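Local coordinates for hydrogenase maturation factor (Thermoanaerobacter tengcongensis, PDB 3VTH), which probably transfers the carbamoyl group of carbamoyl phosphate, with ATP, to the C-terminal cysteine of HypE during [NiFe]-hydrogenase maturation, at residues A[632-640]-A[651-659]. Sequence-based numbering, arbitrary orientation.
Sequences EEYYEYEIL and LILRQIYED. With PO4 (phosphate ion), chain K.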
loop_
_atom_site.group_PDB
_atom_site.type_symbol
_atom_site.label_atom_id
_atom_site.label_comp_id
_atom_site.label_asym_id
_atom_site.label_seq_id
_atom_site.Cartn_x
_atom_site.Cartn_y
_atom_site.Cartn_z
ATOM N N GLU A 632 -29.772 13.188 -2.326
ATOM C CA GLU A 632 -29.303 13.917 -3.504
ATOM C C GLU A 632 -29.260 15.413 -3.222
ATOM O O GLU A 632 -28.848 16.189 -4.072
ATOM C CB GLU A 632 -30.215 13.651 -4.716
ATOM C CG GLU A 632 -30.233 12.207 -5.209
ATOM C CD GLU A 632 -28.893 11.767 -5.752
ATOM O OE1 GLU A 632 -28.481 10.618 -5.483
ATOM O OE2 GLU A 632 -28.238 12.570 -6.444
ATOM N N GLU A 633 -29.693 15.816 -2.029
ATOM C CA GLU A 633 -29.734 17.231 -1.676
ATOM C C GLU A 633 -28.331 17.791 -1.425
ATOM O O GLU A 633 -27.391 17.045 -1.140
ATOM C CB GLU A 633 -30.647 17.486 -0.471
ATOM C CG GLU A 633 -32.115 17.065 -0.681
ATOM C CD GLU A 633 -32.745 17.666 -1.932
ATOM O OE1 GLU A 633 -33.239 16.887 -2.774
ATOM O OE2 GLU A 633 -32.750 18.910 -2.079
ATOM N N TYR A 634 -28.203 19.110 -1.532
ATOM C CA TYR A 634 -26.895 19.752 -1.402
ATOM C C TYR A 634 -27.032 21.222 -1.041
ATOM O O TYR A 634 -28.136 21.777 -1.010
ATOM C CB TYR A 634 -26.076 19.572 -2.688
ATOM C CG TYR A 634 -26.625 20.334 -3.861
ATOM C CD1 TYR A 634 -26.186 21.630 -4.125
ATOM C CD2 TYR A 634 -27.588 19.778 -4.704
ATOM C CE1 TYR A 634 -26.682 22.360 -5.191
ATOM C CE2 TYR A 634 -28.096 20.508 -5.785
ATOM C CZ TYR A 634 -27.626 21.798 -6.016
ATOM O OH TYR A 634 -28.090 22.556 -7.066
ATOM N N TYR A 635 -25.899 21.847 -0.770
ATOM C CA TYR A 635 -25.878 23.232 -0.352
ATOM C C TYR A 635 -25.500 24.139 -1.524
ATOM O O TYR A 635 -24.799 23.717 -2.438
ATOM C CB TYR A 635 -24.877 23.405 0.801
ATOM C CG TYR A 635 -25.302 22.694 2.063
ATOM C CD1 TYR A 635 -26.422 23.128 2.777
ATOM C CD2 TYR A 635 -24.606 21.579 2.539
ATOM C CE1 TYR A 635 -26.823 22.500 3.928
ATOM C CE2 TYR A 635 -25.010 20.929 3.702
ATOM C CZ TYR A 635 -26.124 21.403 4.389
ATOM O OH TYR A 635 -26.560 20.790 5.538
ATOM N N GLU A 636 -25.975 25.375 -1.482
ATOM C CA GLU A 636 -25.593 26.389 -2.449
ATOM C C GLU A 636 -24.121 26.807 -2.281
ATOM O O GLU A 636 -23.605 26.895 -1.160
ATOM C CB GLU A 636 -26.509 27.603 -2.300
ATOM C CG GLU A 636 -26.298 28.685 -3.348
ATOM C CD GLU A 636 -26.584 30.087 -2.823
ATOM O OE1 GLU A 636 -27.312 30.838 -3.504
ATOM O OE2 GLU A 636 -26.071 30.445 -1.736
ATOM N N TYR A 637 -23.457 27.045 -3.407
ATOM C CA TYR A 637 -22.101 27.590 -3.422
ATOM C C TYR A 637 -21.988 28.666 -4.492
ATOM O O TYR A 637 -22.840 28.788 -5.375
ATOM C CB TYR A 637 -21.054 26.501 -3.686
ATOM C CG TYR A 637 -21.370 25.684 -4.908
ATOM C CD1 TYR A 637 -20.895 26.050 -6.173
ATOM C CD2 TYR A 637 -22.164 24.550 -4.799
ATOM C CE1 TYR A 637 -21.223 25.295 -7.295
ATOM C CE2 TYR A 637 -22.476 23.796 -5.888
ATOM C CZ TYR A 637 -22.011 24.167 -7.124
ATOM O OH TYR A 637 -22.356 23.377 -8.172
ATOM N N GLU A 638 -20.905 29.424 -4.405
ATOM C CA GLU A 638 -20.659 30.554 -5.273
ATOM C C GLU A 638 -19.214 30.418 -5.726
ATOM O O GLU A 638 -18.342 30.100 -4.914
ATOM C CB GLU A 638 -20.880 31.837 -4.463
ATOM C CG GLU A 638 -20.366 33.119 -5.091
ATOM C CD GLU A 638 -20.736 34.352 -4.280
ATOM O OE1 GLU A 638 -21.883 34.834 -4.425
ATOM O OE2 GLU A 638 -19.881 34.841 -3.507
ATOM N N ILE A 639 -18.964 30.634 -7.019
ATOM C CA ILE A 639 -17.594 30.619 -7.543
ATOM C C ILE A 639 -17.265 32.036 -7.981
ATOM O O ILE A 639 -17.982 32.622 -8.806
ATOM C CB ILE A 639 -17.404 29.645 -8.739
ATOM C CG1 ILE A 639 -17.825 28.223 -8.356
ATOM C CG2 ILE A 639 -15.944 29.654 -9.239
ATOM C CD1 ILE A 639 -17.908 27.269 -9.549
ATOM N N LEU A 640 -16.203 32.595 -7.405
ATOM C CA LEU A 640 -15.736 33.916 -7.808
ATOM C C LEU A 640 -14.461 33.796 -8.651
ATOM O O LEU A 640 -13.487 33.139 -8.251
ATOM C CB LEU A 640 -15.514 34.822 -6.588
ATOM C CG LEU A 640 -16.670 35.072 -5.609
ATOM C CD1 LEU A 640 -16.230 36.081 -4.534
ATOM C CD2 LEU A 640 -17.936 35.587 -6.329
ATOM N N LEU A 651 -19.334 30.135 3.501
ATOM C CA LEU A 651 -20.716 30.304 3.013
ATOM C C LEU A 651 -21.520 28.995 3.034
ATOM O O LEU A 651 -22.744 28.993 3.250
ATOM C CB LEU A 651 -20.700 30.902 1.601
ATOM C CG LEU A 651 -20.053 32.292 1.491
ATOM C CD1 LEU A 651 -20.030 32.787 0.048
ATOM C CD2 LEU A 651 -20.790 33.286 2.405
ATOM N N ILE A 652 -20.817 27.894 2.805
ATOM C CA ILE A 652 -21.375 26.558 2.883
ATOM C C ILE A 652 -21.551 26.174 4.357
ATOM O O ILE A 652 -22.587 25.616 4.734
ATOM C CB ILE A 652 -20.458 25.541 2.140
ATOM C CG1 ILE A 652 -20.486 25.830 0.637
ATOM C CG2 ILE A 652 -20.877 24.080 2.414
ATOM C CD1 ILE A 652 -19.334 25.254 -0.117
ATOM N N LEU A 653 -20.554 26.506 5.189
ATOM C CA LEU A 653 -20.653 26.253 6.635
ATOM C C LEU A 653 -21.861 26.967 7.260
ATOM O O LEU A 653 -22.473 26.436 8.179
ATOM C CB LEU A 653 -19.360 26.622 7.382
ATOM C CG LEU A 653 -18.093 25.803 7.099
ATOM C CD1 LEU A 653 -16.914 26.375 7.892
ATOM C CD2 LEU A 653 -18.292 24.324 7.435
ATOM N N ARG A 654 -22.207 28.151 6.757
ATOM C CA ARG A 654 -23.428 28.855 7.221
ATOM C C ARG A 654 -24.689 28.029 7.065
ATOM O O ARG A 654 -25.499 27.975 7.983
ATOM C CB ARG A 654 -23.647 30.148 6.455
ATOM C CG ARG A 654 -22.816 31.262 6.966
ATOM C CD ARG A 654 -23.214 32.587 6.369
ATOM N NE ARG A 654 -22.021 33.417 6.252
ATOM C CZ ARG A 654 -21.990 34.624 5.704
ATOM N NH1 ARG A 654 -23.099 35.161 5.223
ATOM N NH2 ARG A 654 -20.845 35.289 5.646
ATOM N N GLN A 655 -24.856 27.407 5.897
ATOM C CA GLN A 655 -26.039 26.580 5.607
ATOM C C GLN A 655 -26.027 25.278 6.424
ATOM O O GLN A 655 -27.068 24.812 6.874
ATOM C CB GLN A 655 -26.127 26.269 4.107
ATOM C CG GLN A 655 -26.307 27.508 3.184
ATOM C CD GLN A 655 -25.851 27.220 1.771
ATOM O OE1 GLN A 655 -24.742 27.604 1.367
ATOM N NE2 GLN A 655 -26.658 26.480 1.036
ATOM N N ILE A 656 -24.843 24.694 6.593
ATOM C CA ILE A 656 -24.671 23.497 7.421
ATOM C C ILE A 656 -25.088 23.748 8.869
ATOM O O ILE A 656 -25.844 22.952 9.444
ATOM C CB ILE A 656 -23.222 22.993 7.379
ATOM C CG1 ILE A 656 -22.957 22.299 6.044
ATOM C CG2 ILE A 656 -22.945 22.028 8.545
ATOM C CD1 ILE A 656 -21.479 22.050 5.750
ATOM N N TYR A 657 -24.591 24.841 9.448
ATOM C CA TYR A 657 -24.962 25.237 10.808
ATOM C C TYR A 657 -26.454 25.566 10.927
ATOM O O TYR A 657 -27.082 25.272 11.951
ATOM C CB TYR A 657 -24.089 26.404 11.298
ATOM C CG TYR A 657 -24.454 26.950 12.667
ATOM C CD1 TYR A 657 -23.969 26.362 13.843
ATOM C CD2 TYR A 657 -25.276 28.061 12.785
ATOM C CE1 TYR A 657 -24.305 26.888 15.115
ATOM C CE2 TYR A 657 -25.620 28.588 14.029
ATOM C CZ TYR A 657 -25.138 27.999 15.194
ATOM O OH TYR A 657 -25.527 28.552 16.415
ATOM N N GLU A 658 -27.018 26.176 9.887
ATOM C CA GLU A 658 -28.451 26.443 9.856
ATOM C C GLU A 658 -29.248 25.144 9.908
ATOM O O GLU A 658 -30.231 25.041 10.650
ATOM C CB GLU A 658 -28.846 27.231 8.607
ATOM C CG GLU A 658 -28.562 28.715 8.675
ATOM C CD GLU A 658 -29.262 29.461 7.555
ATOM O OE1 GLU A 658 -28.931 29.217 6.370
ATOM O OE2 GLU A 658 -30.159 30.274 7.863
ATOM N N ASP A 659 -28.823 24.162 9.114
ATOM C CA ASP A 659 -29.464 22.850 9.127
ATOM C C ASP A 659 -29.360 22.217 10.505
ATOM O O ASP A 659 -30.316 21.614 10.986
ATOM C CB ASP A 659 -28.875 21.924 8.060
ATOM C CG ASP A 659 -29.462 22.181 6.666
ATOM O OD1 ASP A 659 -30.335 23.049 6.520
ATOM O OD2 ASP A 659 -29.052 21.506 5.710
HETATM P P PO4 K . -33.376 13.222 -1.153
HETATM O O1 PO4 K . -33.420 11.719 -0.971
HETATM O O2 PO4 K . -34.718 13.717 -1.655
HETATM O O3 PO4 K . -33.057 13.881 0.177
HETATM O O4 PO4 K . -32.342 13.547 -2.203
#
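The extended chain 632-640 runs alongside helix 651-659, roughly antiparallel to it, and comes nearest at Tyr637 and Ile652, whose CA atoms are 6.4 Å apart. Tyr635 carries the contact. With CG anti to the carbonyl carbon (chi1 -67°), the ring is laid along the helix from Ile652 towards Asp659. The backbone N of Ile656 lies over one ring face. The side chains of Ile656 and Tyr635 cross at about a right angle, with CG1 of Ile656 3.4 Å from CE2 of Tyr635. CB of Gln655 reaches CD1 of Tyr635 obliquely, at 3.4 Å. At the ring edge, Tyr635 OH donates a 2.6 Å hydrogen bond to OD2 of Asp659, on its anti side and 30° out of the carboxylate plane. This oxygen also forms a salt bridge with Lys672 of helix 666-692, which could favour its ionised form. The contact belongs to the second part of the Kae1-like domain. A loop leads into the hairpin of strands 639-641 and 645-647, and the chain returns as helix 649-662. The Gln655 amide reaches the backbone of Glu636. CD1 of Ile652 lies 4.2 Å from CB of Tyr637. At the far end, Glu632 N hydrogen-bonds a phosphate, probably from the crystallisation liquor.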